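Local coordinates for protein pleckstrin homology domain-containing family A member 8 (Homo sapiens, PDB 5KDI) that probably carries simple glycosphingolipids between membranes, enclosing the lipid in the pocket of an all-helical GLTP fold, at residues S154-V159 / G167-E172; I22-F27 / Q62-N67; S12-L17 / E190-I195; L38-P43 / V159-V164. The protein carries 2 engineered substitutions. All coordinates share one frame; numbering follows the deposited sequence.

Contact 1 (S154-V159 / G167-E172); sequences SYEDFV and GDHQKE
His169 meets Glu156 and Val159 where the all-helical GLTP fold turns from its short helix 155-160 back toward the long helix 172-202. Its CB packs against Val159 CG2 at 3.8 Å, and the two side chains cross at about a right angle. On the ring itself, CE1 of His169 is approached at its edge by Glu156 OE2, 3.5 Å away and lying in the ring plane, with carboxylate and ring tilted 49° against each other. Glu156 CG also leans on CE1, at 3.7 Å, so the aliphatic part of the chain shares the work. Glu156 OE2 and His169 ND1 stay 4.4 Å apart; a protonated imidazole would probably be favoured slightly by this neighbour. His169 has its CG tucked between its backbone N and carbonyl carbon (chi1 63°), which sends the ring across to the helix, while Gln170 CG lies over part of one ring face. Behind this first shell, a branched valine suits its place because each methyl has its own task: CG1 sits 3.5 Å above the Tyr155 ring plane, offset toward its rim, and that ring also has Lys119 in a cation-pi contact. Phe174 of helix 172-202 touches both Val159 and His169. The helix that carries Glu156 and Val159 starts with Ser154 as N-cap, its OG accepting from Asp157 N at 3.2 Å with an N-H...O angle of 158°.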
loop_
_atom_site.group_PDB
_atom_site.type_symbol
_atom_site.label_atom_id
_atom_site.label_comp_id
_atom_site.label_asym_id
_atom_site.label_seq_id
_atom_site.Cartn_x
_atom_site.Cartn_y
_atom_site.Cartn_z
ATOM N N SER A 154 -19.506 -6.358 -1.679
ATOM C CA SER A 154 -20.210 -5.804 -2.827
ATOM C C SER A 154 -19.607 -4.461 -3.209
ATOM O O SER A 154 -18.970 -3.790 -2.403
ATOM C CB SER A 154 -21.692 -5.590 -2.560
ATOM O OG SER A 154 -21.940 -4.732 -1.444
ATOM N N TYR A 155 -19.787 -4.080 -4.456
ATOM C CA TYR A 155 -19.396 -2.743 -4.893
ATOM C C TYR A 155 -19.993 -1.648 -3.954
ATOM O O TYR A 155 -19.288 -0.756 -3.504
ATOM C CB TYR A 155 -19.765 -2.474 -6.354
ATOM C CG TYR A 155 -19.295 -1.125 -6.834
ATOM C CD1 TYR A 155 -18.007 -0.949 -7.263
ATOM C CD2 TYR A 155 -20.135 0.005 -6.798
ATOM C CE1 TYR A 155 -17.574 0.281 -7.718
ATOM C CE2 TYR A 155 -19.689 1.262 -7.202
ATOM C CZ TYR A 155 -18.413 1.384 -7.666
ATOM O OH TYR A 155 -17.950 2.618 -8.072
ATOM N N GLU A 156 -21.294 -1.720 -3.662
ATOM C CA GLU A 156 -21.923 -0.743 -2.784
ATOM C C GLU A 156 -21.301 -0.656 -1.373
ATOM O O GLU A 156 -21.143 0.418 -0.845
ATOM C CB GLU A 156 -23.411 -1.004 -2.679
ATOM C CG GLU A 156 -24.114 0.062 -1.870
ATOM C CD GLU A 156 -25.631 0.009 -1.973
ATOM O OE1 GLU A 156 -26.176 -0.792 -2.781
ATOM O OE2 GLU A 156 -26.277 0.793 -1.239
ATOM N N ASP A 157 -20.994 -1.792 -0.766
ATOM C CA ASP A 157 -20.368 -1.811 0.548
ATOM C C ASP A 157 -18.964 -1.274 0.455
ATOM O O ASP A 157 -18.484 -0.607 1.415
ATOM C CB ASP A 157 -20.364 -3.233 1.180
ATOM C CG ASP A 157 -21.728 -3.630 1.746
ATOM O OD1 ASP A 157 -22.690 -2.814 1.698
ATOM O OD2 ASP A 157 -21.844 -4.778 2.225
ATOM N N PHE A 158 -18.271 -1.588 -0.658
ATOM C CA PHE A 158 -16.944 -1.077 -0.864
ATOM C C PHE A 158 -16.938 0.468 -0.933
ATOM O O PHE A 158 -16.259 1.125 -0.179
ATOM C CB PHE A 158 -16.335 -1.660 -2.141
ATOM C CG PHE A 158 -14.979 -1.120 -2.447
ATOM C CD1 PHE A 158 -13.883 -1.459 -1.660
ATOM C CD2 PHE A 158 -14.784 -0.311 -3.551
ATOM C CE1 PHE A 158 -12.612 -0.961 -1.933
ATOM C CE2 PHE A 158 -13.504 0.165 -3.858
ATOM C CZ PHE A 158 -12.431 -0.127 -3.036
ATOM N N VAL A 159 -17.739 1.048 -1.809
ATOM C CA VAL A 159 -17.731 2.491 -1.899
ATOM C C VAL A 159 -18.278 3.136 -0.613
ATOM O O VAL A 159 -17.841 4.250 -0.237
ATOM C CB VAL A 159 -18.438 3.004 -3.153
ATOM C CG1 VAL A 159 -17.675 2.568 -4.399
ATOM C CG2 VAL A 159 -19.897 2.553 -3.183
ATOM N N GLY A 167 -23.915 7.976 3.127
ATOM C CA GLY A 167 -24.816 8.206 2.021
ATOM C C GLY A 167 -24.238 8.922 0.825
ATOM O O GLY A 167 -24.924 9.053 -0.230
ATOM N N ASP A 168 -23.002 9.413 0.986
ATOM C CA ASP A 168 -22.335 10.179 -0.090
ATOM C C ASP A 168 -22.293 9.385 -1.376
ATOM O O ASP A 168 -22.311 9.989 -2.464
ATOM C CB ASP A 168 -20.935 10.685 0.292
ATOM C CG ASP A 168 -20.969 11.973 1.119
ATOM O OD1 ASP A 168 -22.077 12.625 1.271
ATOM O OD2 ASP A 168 -19.839 12.385 1.611
ATOM N N HIS A 169 -22.176 8.045 -1.252
ATOM C CA HIS A 169 -21.979 7.182 -2.430
ATOM C C HIS A 169 -23.163 7.140 -3.389
ATOM O O HIS A 169 -23.017 6.703 -4.555
ATOM C CB HIS A 169 -21.551 5.793 -2.027
ATOM C CG HIS A 169 -22.590 5.056 -1.203
ATOM N ND1 HIS A 169 -23.326 4.012 -1.693
ATOM C CD2 HIS A 169 -23.006 5.254 0.094
ATOM C CE1 HIS A 169 -24.166 3.577 -0.739
ATOM N NE2 HIS A 169 -23.960 4.323 0.364
ATOM N N GLN A 170 -24.321 7.609 -2.902
ATOM C CA GLN A 170 -25.504 7.694 -3.728
ATOM C C GLN A 170 -25.635 9.026 -4.466
ATOM O O GLN A 170 -26.662 9.277 -5.118
ATOM C CB GLN A 170 -26.754 7.494 -2.864
ATOM C CG GLN A 170 -26.794 6.202 -2.083
ATOM C CD GLN A 170 -28.034 6.106 -1.205
ATOM O OE1 GLN A 170 -28.264 6.967 -0.337
ATOM N NE2 GLN A 170 -28.846 5.047 -1.417
ATOM N N LYS A 171 -24.606 9.872 -4.374
ATOM C CA LYS A 171 -24.540 11.119 -5.137
ATOM C C LYS A 171 -23.584 10.957 -6.333
ATOM O O LYS A 171 -22.479 10.374 -6.180
ATOM C CB LYS A 171 -24.040 12.227 -4.219
ATOM C CG LYS A 171 -24.774 12.292 -2.892
ATOM C CD LYS A 171 -24.087 13.330 -2.017
ATOM C CE LYS A 171 -24.774 13.549 -0.692
ATOM N NZ LYS A 171 -26.022 14.307 -0.915
ATOM N N GLU A 172 -23.975 11.500 -7.498
ATOM C CA GLU A 172 -23.066 11.561 -8.645
ATOM C C GLU A 172 -21.727 12.250 -8.264
ATOM O O GLU A 172 -20.666 11.880 -8.786
ATOM C CB GLU A 172 -23.710 12.287 -9.852
ATOM C CG GLU A 172 -22.841 12.229 -11.110
ATOM C CD GLU A 172 -23.439 12.976 -12.276
ATOM O OE1 GLU A 172 -23.791 14.178 -12.137
ATOM O OE2 GLU A 172 -23.541 12.344 -13.342
#

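Contact 2 (I22-F27 / Q62-N67); sequences IPTEAF and QKYITN
Tyr64, near the end of helix 47-64, packs against Thr24 and Glu25 in the first turn of helix 24-32, joining two helices of the GLTP fold, and is in contact from CB to hydroxyl. With CG anti to the backbone N (chi1 171°), the ring leaves its own helix and heads for the other. CB starts the contact, 4.0 Å from Thr24 CG2. That same methyl lies over one face of the ring, 4.1 Å from its centroid, in a CH-pi contact. Threonine fits here because its two branches part company: the methyl faces the aromatic ring, while OG1 is hydrogen-bonded to Phe71 O. Farther out along the ring, CE2 of Tyr64 packs on Glu25 CG at 3.3 Å, on the same side of the ring plane as the threonine methyl. The tip, OH, donates to Glu25 OE2 across 2.6 Å, the carboxylate plane standing 77° from the ring. OE2 is met on its anti side, with the hydroxyl 19° out of the carboxylate plane. A water that accepts from Glu25 N at 2.9 Å adds a weak link to Tyr64 OH. The short bond from a phenol to a carboxylate is consistent with a charge-assisted interaction, in which the tyrosine would help stabilise the negative charge of a solvent-exposed glutamate and join the helices by polar as well as nonpolar contacts.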
loop_
_atom_site.group_PDB
_atom_site.type_symbol
_atom_site.label_atom_id
_atom_site.label_comp_id
_atom_site.label_asym_id
_atom_site.label_seq_id
_atom_site.Cartn_x
_atom_site.Cartn_y
_atom_site.Cartn_z
ATOM N N ILE A 22 11.820 10.081 -0.536
ATOM C CA ILE A 22 10.429 9.897 -0.109
ATOM C C ILE A 22 10.433 10.060 1.408
ATOM O O ILE A 22 11.000 9.252 2.138
ATOM C CB ILE A 22 9.893 8.487 -0.496
ATOM C CG1 ILE A 22 10.032 8.263 -2.045
ATOM C CG2 ILE A 22 8.505 8.260 0.102
ATOM C CD1 ILE A 22 9.875 6.808 -2.527
ATOM N N PRO A 23 9.740 11.114 1.893
ATOM C CA PRO A 23 9.699 11.363 3.351
ATOM C C PRO A 23 9.134 10.136 4.101
ATOM O O PRO A 23 8.013 9.650 3.783
ATOM C CB PRO A 23 8.757 12.571 3.468
ATOM C CG PRO A 23 8.812 13.230 2.160
ATOM C CD PRO A 23 8.984 12.144 1.148
ATOM N N THR A 24 9.824 9.732 5.167
ATOM C CA THR A 24 9.459 8.487 5.854
ATOM C C THR A 24 8.089 8.531 6.533
ATOM O O THR A 24 7.295 7.644 6.301
ATOM C CB THR A 24 10.519 8.191 6.916
ATOM O OG1 THR A 24 11.808 8.139 6.243
ATOM C CG2 THR A 24 10.243 6.867 7.675
ATOM N N GLU A 25 7.834 9.537 7.395
ATOM C CA GLU A 25 6.571 9.545 8.162
ATOM C C GLU A 25 5.371 9.636 7.259
ATOM O O GLU A 25 4.382 8.931 7.451
ATOM C CB GLU A 25 6.489 10.627 9.247
ATOM C CG GLU A 25 7.619 10.687 10.257
ATOM C CD GLU A 25 7.314 11.706 11.424
ATOM O OE1 GLU A 25 6.149 12.217 11.549
ATOM O OE2 GLU A 25 8.270 12.040 12.192
ATOM N N ALA A 26 5.412 10.535 6.285
ATOM C CA ALA A 26 4.265 10.708 5.394
ATOM C C ALA A 26 3.951 9.447 4.591
ATOM O O ALA A 26 2.789 9.071 4.418
ATOM C CB ALA A 26 4.445 11.926 4.483
ATOM N N PHE A 27 4.982 8.788 4.088
ATOM C CA PHE A 27 4.799 7.537 3.382
ATOM C C PHE A 27 4.120 6.495 4.257
ATOM O O PHE A 27 3.197 5.815 3.824
ATOM C CB PHE A 27 6.130 7.069 2.780
ATOM C CG PHE A 27 5.981 5.822 1.948
ATOM C CD1 PHE A 27 5.720 5.946 0.590
ATOM C CD2 PHE A 27 6.113 4.575 2.482
ATOM C CE1 PHE A 27 5.585 4.848 -0.200
ATOM C CE2 PHE A 27 6.012 3.434 1.670
ATOM C CZ PHE A 27 5.738 3.592 0.351
ATOM N N GLN A 62 10.506 1.586 13.523
ATOM C CA GLN A 62 11.469 1.236 14.549
ATOM C C GLN A 62 12.887 1.707 14.209
ATOM O O GLN A 62 13.626 2.085 15.088
ATOM C CB GLN A 62 11.484 -0.267 14.803
ATOM C CG GLN A 62 10.391 -0.751 15.663
ATOM C CD GLN A 62 10.331 -2.321 15.786
ATOM O OE1 GLN A 62 10.955 -3.121 15.008
ATOM N NE2 GLN A 62 9.532 -2.751 16.748
ATOM N N LYS A 63 13.278 1.632 12.943
ATOM C CA LYS A 63 14.567 2.136 12.531
ATOM C C LYS A 63 14.494 3.700 12.513
ATOM O O LYS A 63 15.416 4.365 13.003
ATOM C CB LYS A 63 15.008 1.598 11.168
ATOM C CG LYS A 63 15.327 0.096 11.158
ATOM C CD LYS A 63 16.358 -0.305 12.165
ATOM C CE LYS A 63 16.896 -1.717 11.957
ATOM N NZ LYS A 63 18.032 -1.793 10.903
ATOM N N TYR A 64 13.457 4.231 11.907
ATOM C CA TYR A 64 13.283 5.672 11.755
ATOM C C TYR A 64 13.504 6.419 13.084
ATOM O O TYR A 64 14.305 7.392 13.157
ATOM C CB TYR A 64 11.900 5.990 11.205
ATOM C CG TYR A 64 11.560 7.445 11.209
ATOM C CD1 TYR A 64 12.294 8.351 10.471
ATOM C CD2 TYR A 64 10.435 7.894 11.875
ATOM C CE1 TYR A 64 11.962 9.705 10.460
ATOM C CE2 TYR A 64 10.111 9.249 11.868
ATOM C CZ TYR A 64 10.863 10.138 11.146
ATOM O OH TYR A 64 10.548 11.474 11.116
ATOM N N ILE A 65 12.772 5.971 14.128
ATOM C CA ILE A 65 12.729 6.680 15.405
ATOM C C ILE A 65 14.065 6.692 16.167
ATOM O O ILE A 65 14.300 7.500 17.088
ATOM C CB ILE A 65 11.595 6.195 16.336
ATOM C CG1 ILE A 65 11.813 4.737 16.795
ATOM C CG2 ILE A 65 10.231 6.467 15.711
ATOM C CD1 ILE A 65 10.722 4.273 17.782
ATOM N N THR A 66 14.945 5.806 15.738
ATOM C CA THR A 66 16.276 5.702 16.274
ATOM C C THR A 66 17.138 6.958 15.956
ATOM O O THR A 66 18.103 7.281 16.713
ATOM C CB THR A 66 16.776 4.387 15.596
ATOM O OG1 THR A 66 16.924 3.353 16.558
ATOM C CG2 THR A 66 17.932 4.551 14.641
ATOM N N ASN A 67 16.816 7.622 14.835
ATOM C CA ASN A 67 17.585 8.816 14.360
ATOM C C ASN A 67 16.844 9.544 13.287
ATOM O O ASN A 67 17.096 9.382 12.113
ATOM C CB ASN A 67 19.026 8.451 13.937
ATOM C CG ASN A 67 19.934 9.683 13.765
ATOM O OD1 ASN A 67 19.471 10.814 13.572
ATOM N ND2 ASN A 67 21.246 9.451 13.850
HETATM O O HOH W 1 9.488 11.932 7.853
#

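Contact 3 (S12-L17 / E190-I195); sequences SDIELL and EKQLAI
Gln192 and Leu16 carry most of this contact, with Ile14 next, where an extended loop ahead of helix 24-32 lies along the long C-terminal helix 172-202 of the GLTP fold. Every second loop residue, Ile14 and then Leu16, turns its side chain to the helix, the alternation expected of an extended backbone. Leu16 CD1 reaches Ile195 CD1 at 3.7 Å, the two side chains meeting tip to tip, and Ile22 touches both. Lys191 CE also comes near Leu16 CD1 and may add aliphatic cover, a less certain contact because the lysine is disordered over two conformers. Gln192, one turn before Ile195, sends an extended chain toward Ile14, and its NE2 stops 3.9 Å from Ile14 CB. This amide is largely enclosed, with Phe27 on helix 24-32 also touching it. NE2 has a weak hydrogen bond to Phe11 O just before the loop segment, which offers partial compensation for burying the amide. The other end of the amide fares worse: OE1 is buried without a hydrogen-bonding partner, and the Ile14 CD1 methyl lies 3.9 Å from Gln192 OE1.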
loop_
_atom_site.group_PDB
_atom_site.type_symbol
_atom_site.label_atom_id
_atom_site.label_comp_id
_atom_site.label_asym_id
_atom_site.label_seq_id
_atom_site.Cartn_x
_atom_site.Cartn_y
_atom_site.Cartn_z
ATOM N N SER A 12 -0.418 11.544 -3.154
ATOM C CA SER A 12 -0.343 12.760 -3.939
ATOM C C SER A 12 -0.038 14.006 -3.121
ATOM O O SER A 12 0.289 15.033 -3.719
ATOM C CB SER A 12 -1.569 12.924 -4.802
ATOM O OG SER A 12 -2.758 13.221 -4.110
ATOM N N ASP A 13 -0.153 13.920 -1.794
ATOM C CA ASP A 13 0.135 15.054 -0.925
ATOM C C ASP A 13 1.538 14.923 -0.288
ATOM O O ASP A 13 1.915 15.725 0.534
ATOM C CB ASP A 13 -0.954 15.219 0.140
ATOM C CG ASP A 13 -2.240 15.801 -0.398
ATOM O OD1 ASP A 13 -2.191 16.462 -1.424
ATOM O OD2 ASP A 13 -3.323 15.515 0.215
ATOM N N ILE A 14 2.294 13.908 -0.728
ATOM C CA ILE A 14 3.654 13.720 -0.320
ATOM C C ILE A 14 4.596 14.369 -1.343
ATOM O O ILE A 14 4.627 13.979 -2.540
ATOM C CB ILE A 14 4.014 12.233 -0.164
ATOM C CG1 ILE A 14 3.052 11.489 0.758
ATOM C CG2 ILE A 14 5.447 12.106 0.287
ATOM C CD1 ILE A 14 3.378 10.028 0.915
ATOM N N GLU A 15 5.333 15.359 -0.885
ATOM C CA GLU A 15 6.287 15.983 -1.781
ATOM C C GLU A 15 7.659 15.418 -1.512
ATOM O O GLU A 15 8.044 15.203 -0.368
ATOM C CB GLU A 15 6.236 17.520 -1.710
ATOM C CG GLU A 15 5.005 18.160 -2.435
ATOM C CD GLU A 15 4.914 17.951 -3.969
ATOM O OE1 GLU A 15 5.940 18.069 -4.713
ATOM O OE2 GLU A 15 3.771 17.696 -4.450
ATOM N N LEU A 16 8.363 15.145 -2.606
ATOM C CA LEU A 16 9.640 14.579 -2.547
ATOM C C LEU A 16 10.714 15.582 -2.123
ATOM O O LEU A 16 10.653 16.772 -2.436
ATOM C CB LEU A 16 10.037 13.928 -3.879
ATOM C CG LEU A 16 9.099 12.827 -4.387
ATOM C CD1 LEU A 16 9.641 12.300 -5.739
ATOM C CD2 LEU A 16 8.945 11.709 -3.358
ATOM N N LEU A 17 11.695 15.041 -1.425
ATOM C CA LEU A 17 12.877 15.817 -0.963
ATOM C C LEU A 17 14.004 15.735 -2.022
ATOM O O LEU A 17 13.794 15.205 -3.132
ATOM C CB LEU A 17 13.274 15.347 0.478
ATOM C CG LEU A 17 12.161 15.452 1.532
ATOM C CD1 LEU A 17 12.631 14.862 2.840
ATOM C CD2 LEU A 17 11.711 16.924 1.765
ATOM N N GLU A 190 2.351 5.388 -8.004
ATOM C CA GLU A 190 3.196 4.788 -9.076
ATOM C C GLU A 190 4.586 5.439 -9.053
ATOM O O GLU A 190 5.601 4.756 -9.237
ATOM C CB GLU A 190 2.535 4.972 -10.427
ATOM C CG GLU A 190 3.168 4.325 -11.649
ATOM C CD GLU A 190 2.406 4.575 -12.992
ATOM O OE1 GLU A 190 1.427 5.362 -13.041
ATOM O OE2 GLU A 190 2.796 3.994 -14.039
ATOM N N LYS A 191 4.624 6.775 -8.959
ATOM C CA LYS A 191 5.890 7.481 -8.990
ATOM C C LYS A 191 6.816 7.008 -7.842
ATOM O O LYS A 191 8.011 6.742 -8.042
ATOM C CB LYS A 191 5.674 8.999 -8.911
ATOM C CG LYS A 191 6.944 9.800 -8.845
ATOM C CD LYS A 191 6.616 11.286 -8.759
ATOM C CE LYS A 191 7.874 12.123 -8.888
ATOM N NZ LYS A 191 8.296 12.405 -10.294
ATOM N N GLN A 192 6.246 6.941 -6.649
ATOM C CA GLN A 192 7.003 6.510 -5.486
ATOM C C GLN A 192 7.421 5.051 -5.584
ATOM O O GLN A 192 8.581 4.706 -5.265
ATOM C CB GLN A 192 6.228 6.804 -4.217
ATOM C CG GLN A 192 6.022 8.308 -4.018
ATOM C CD GLN A 192 5.033 8.668 -2.967
ATOM O OE1 GLN A 192 4.921 7.942 -1.944
ATOM N NE2 GLN A 192 4.309 9.830 -3.168
ATOM N N LEU A 193 6.516 4.218 -6.070
ATOM C CA LEU A 193 6.871 2.775 -6.204
ATOM C C LEU A 193 8.008 2.589 -7.247
ATOM O O LEU A 193 8.837 1.716 -7.094
ATOM C CB LEU A 193 5.689 1.953 -6.580
ATOM C CG LEU A 193 4.657 1.845 -5.510
ATOM C CD1 LEU A 193 3.355 1.148 -6.022
ATOM C CD2 LEU A 193 5.170 1.091 -4.306
ATOM N N ALA A 194 7.996 3.397 -8.323
ATOM C CA ALA A 194 9.042 3.311 -9.363
ATOM C C ALA A 194 10.416 3.678 -8.785
ATOM O O ALA A 194 11.412 3.045 -9.089
ATOM C CB ALA A 194 8.681 4.153 -10.588
ATOM N N ILE A 195 10.421 4.735 -7.954
ATOM C CA ILE A 195 11.631 5.158 -7.252
ATOM C C ILE A 195 12.138 3.998 -6.427
ATOM O O ILE A 195 13.349 3.684 -6.411
ATOM C CB ILE A 195 11.394 6.464 -6.440
ATOM C CG1 ILE A 195 11.108 7.617 -7.375
ATOM C CG2 ILE A 195 12.539 6.733 -5.438
ATOM C CD1 ILE A 195 10.531 8.880 -6.733
#

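Contact 4 (L38-P43 / V159-V164); sequences LDKLGP and VAALTV
The 2.8 Å hydrogen bond from Gly42 N to Leu38 O closes the last turn of helix 35-41, the turn from which Lys40 and Leu41 are both applied to Ala161. Beyond it Gly42 departs from helical geometry. Ala161 points its CB at that helix end and is received there by two side chains. Leu41 CD2 comes to 3.7 Å from Ala161 CB, with CG just behind. Lys40 adds its methylenes: CD is 3.9 Å from Ala161 CB, and both CD and CE pass 3.8 Å from the carbonyl Ala161 O. The lysine chain runs extended to CE and bends at its last torsion (chi4 -62°); CD and CE, not NZ, make the contact. Alanine suits the spot because the backbones come close, Lys40 CA and Ala161 CA being only 6.4 Å apart. Ala161 lies within a type I turn from Ala160 to Thr163. The adjoining Leu38 and Leu162 touch the bound glycosphingolipid, and the nearest atoms of the Leu41 side chain and the lipid are about 4 Å apart. The contact is thus essentially hydrophobic, consistent with its place beside the lipid pocket, with the lysine's aliphatic stem extending it to the exposed surface.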
loop_
_atom_site.group_PDB
_atom_site.type_symbol
_atom_site.label_atom_id
_atom_site.label_comp_id
_atom_site.label_asym_id
_atom_site.label_seq_id
_atom_site.Cartn_x
_atom_site.Cartn_y
_atom_site.Cartn_z
ATOM N N LEU A 38 -10.031 -1.463 5.882
ATOM C CA LEU A 38 -10.045 -2.962 6.004
ATOM C C LEU A 38 -10.923 -3.355 7.196
ATOM O O LEU A 38 -11.712 -4.319 7.124
ATOM C CB LEU A 38 -8.636 -3.500 6.220
ATOM C CG LEU A 38 -7.698 -3.466 5.007
ATOM C CD1 LEU A 38 -6.180 -3.671 5.356
ATOM C CD2 LEU A 38 -8.184 -4.475 3.959
ATOM N N ASP A 39 -10.806 -2.621 8.292
ATOM C CA ASP A 39 -11.634 -2.886 9.476
ATOM C C ASP A 39 -13.122 -2.667 9.285
ATOM O O ASP A 39 -13.951 -3.406 9.854
ATOM C CB ASP A 39 -11.100 -2.105 10.701
ATOM C CG ASP A 39 -9.821 -2.724 11.298
ATOM O OD1 ASP A 39 -9.582 -3.954 11.085
ATOM O OD2 ASP A 39 -9.089 -1.963 12.022
ATOM N N LYS A 40 -13.477 -1.694 8.434
ATOM C CA LYS A 40 -14.878 -1.452 8.094
ATOM C C LYS A 40 -15.391 -2.656 7.224
ATOM O O LYS A 40 -16.521 -3.076 7.352
ATOM C CB LYS A 40 -15.052 -0.167 7.281
ATOM C CG LYS A 40 -14.893 1.172 7.959
ATOM C CD LYS A 40 -15.250 2.305 6.981
ATOM C CE LYS A 40 -14.709 3.672 7.376
ATOM N NZ LYS A 40 -15.225 4.171 8.671
ATOM N N LEU A 41 -14.561 -3.148 6.327
ATOM C CA LEU A 41 -14.977 -4.184 5.372
ATOM C C LEU A 41 -14.901 -5.626 5.868
ATOM O O LEU A 41 -15.637 -6.494 5.351
ATOM C CB LEU A 41 -14.149 -4.057 4.078
ATOM C CG LEU A 41 -14.305 -2.732 3.310
ATOM C CD1 LEU A 41 -13.343 -2.619 2.174
ATOM C CD2 LEU A 41 -15.739 -2.619 2.872
ATOM N N GLY A 42 -14.056 -5.883 6.850
ATOM C CA GLY A 42 -13.922 -7.242 7.300
ATOM C C GLY A 42 -12.931 -7.396 8.415
ATOM O O GLY A 42 -11.799 -7.775 8.228
ATOM N N PRO A 43 -13.387 -7.084 9.616
ATOM C CA PRO A 43 -12.408 -7.010 10.706
ATOM C C PRO A 43 -11.703 -8.351 11.005
ATOM O O PRO A 43 -10.534 -8.345 11.441
ATOM C CB PRO A 43 -13.240 -6.510 11.900
ATOM C CG PRO A 43 -14.648 -6.444 11.417
ATOM C CD PRO A 43 -14.756 -6.693 9.975
ATOM N N VAL A 159 -17.739 1.048 -1.809
ATOM C CA VAL A 159 -17.731 2.491 -1.899
ATOM C C VAL A 159 -18.278 3.136 -0.613
ATOM O O VAL A 159 -17.841 4.250 -0.237
ATOM C CB VAL A 159 -18.438 3.004 -3.153
ATOM C CG1 VAL A 159 -17.675 2.568 -4.399
ATOM C CG2 VAL A 159 -19.897 2.553 -3.183
ATOM N N ALA A 160 -19.247 2.502 0.051
ATOM C CA ALA A 160 -19.747 3.039 1.328
ATOM C C ALA A 160 -18.580 3.189 2.375
ATOM O O ALA A 160 -18.621 4.064 3.233
ATOM C CB ALA A 160 -20.842 2.134 1.886
ATOM N N ALA A 161 -17.588 2.292 2.328
ATOM C CA ALA A 161 -16.428 2.358 3.208
ATOM C C ALA A 161 -15.442 3.479 2.838
ATOM O O ALA A 161 -14.495 3.728 3.576
ATOM C CB ALA A 161 -15.681 1.018 3.278
ATOM N N LEU A 162 -15.667 4.117 1.694
ATOM C CA LEU A 162 -14.783 5.176 1.195
ATOM C C LEU A 162 -15.399 6.580 1.260
ATOM O O LEU A 162 -14.785 7.552 0.763
ATOM C CB LEU A 162 -14.377 4.885 -0.226
ATOM C CG LEU A 162 -13.708 3.509 -0.401
ATOM C CD1 LEU A 162 -13.618 3.189 -1.860
ATOM C CD2 LEU A 162 -12.381 3.485 0.327
ATOM N N THR A 163 -16.554 6.693 1.888
ATOM C CA THR A 163 -17.209 7.966 2.065
ATOM C C THR A 163 -16.736 8.656 3.335
ATOM O O THR A 163 -16.276 8.020 4.333
ATOM C CB THR A 163 -18.701 7.805 2.144
ATOM O OG1 THR A 163 -18.998 7.044 3.294
ATOM C CG2 THR A 163 -19.340 7.215 0.854
ATOM N N VAL A 164 -16.811 9.978 3.273
ATOM C CA VAL A 164 -16.499 10.855 4.390
ATOM C C VAL A 164 -17.782 11.102 5.246
ATOM O O VAL A 164 -17.685 11.217 6.468
ATOM C CB VAL A 164 -15.849 12.140 3.884
ATOM C CG1 VAL A 164 -15.683 13.076 5.026
ATOM C CG2 VAL A 164 -14.487 11.848 3.245
#

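How the contacts relate
The four contacts form two groups on this single-chain helical fold. Contacts 1 and 4, with centres 10 Å apart, share Val159 and helix 155-160, and touch through Thr163 and Leu41; their segments alternate along the chain. Contacts 2 and 3, with centres 15 Å apart, also touch, Pro23 and Phe27 meeting Glu15 and Gln192. Between the groups distances are larger, 35 Å between the centres of contacts 1 and 2. Contact 3 joins parts near the two ends of the sequence, and its intervening chain includes the other three. Helix 172-202 starts at the last residue of contact 1 and supplies one segment of contact 3, so one long helix spans both groups, while contact 4 borders the lipid pocket.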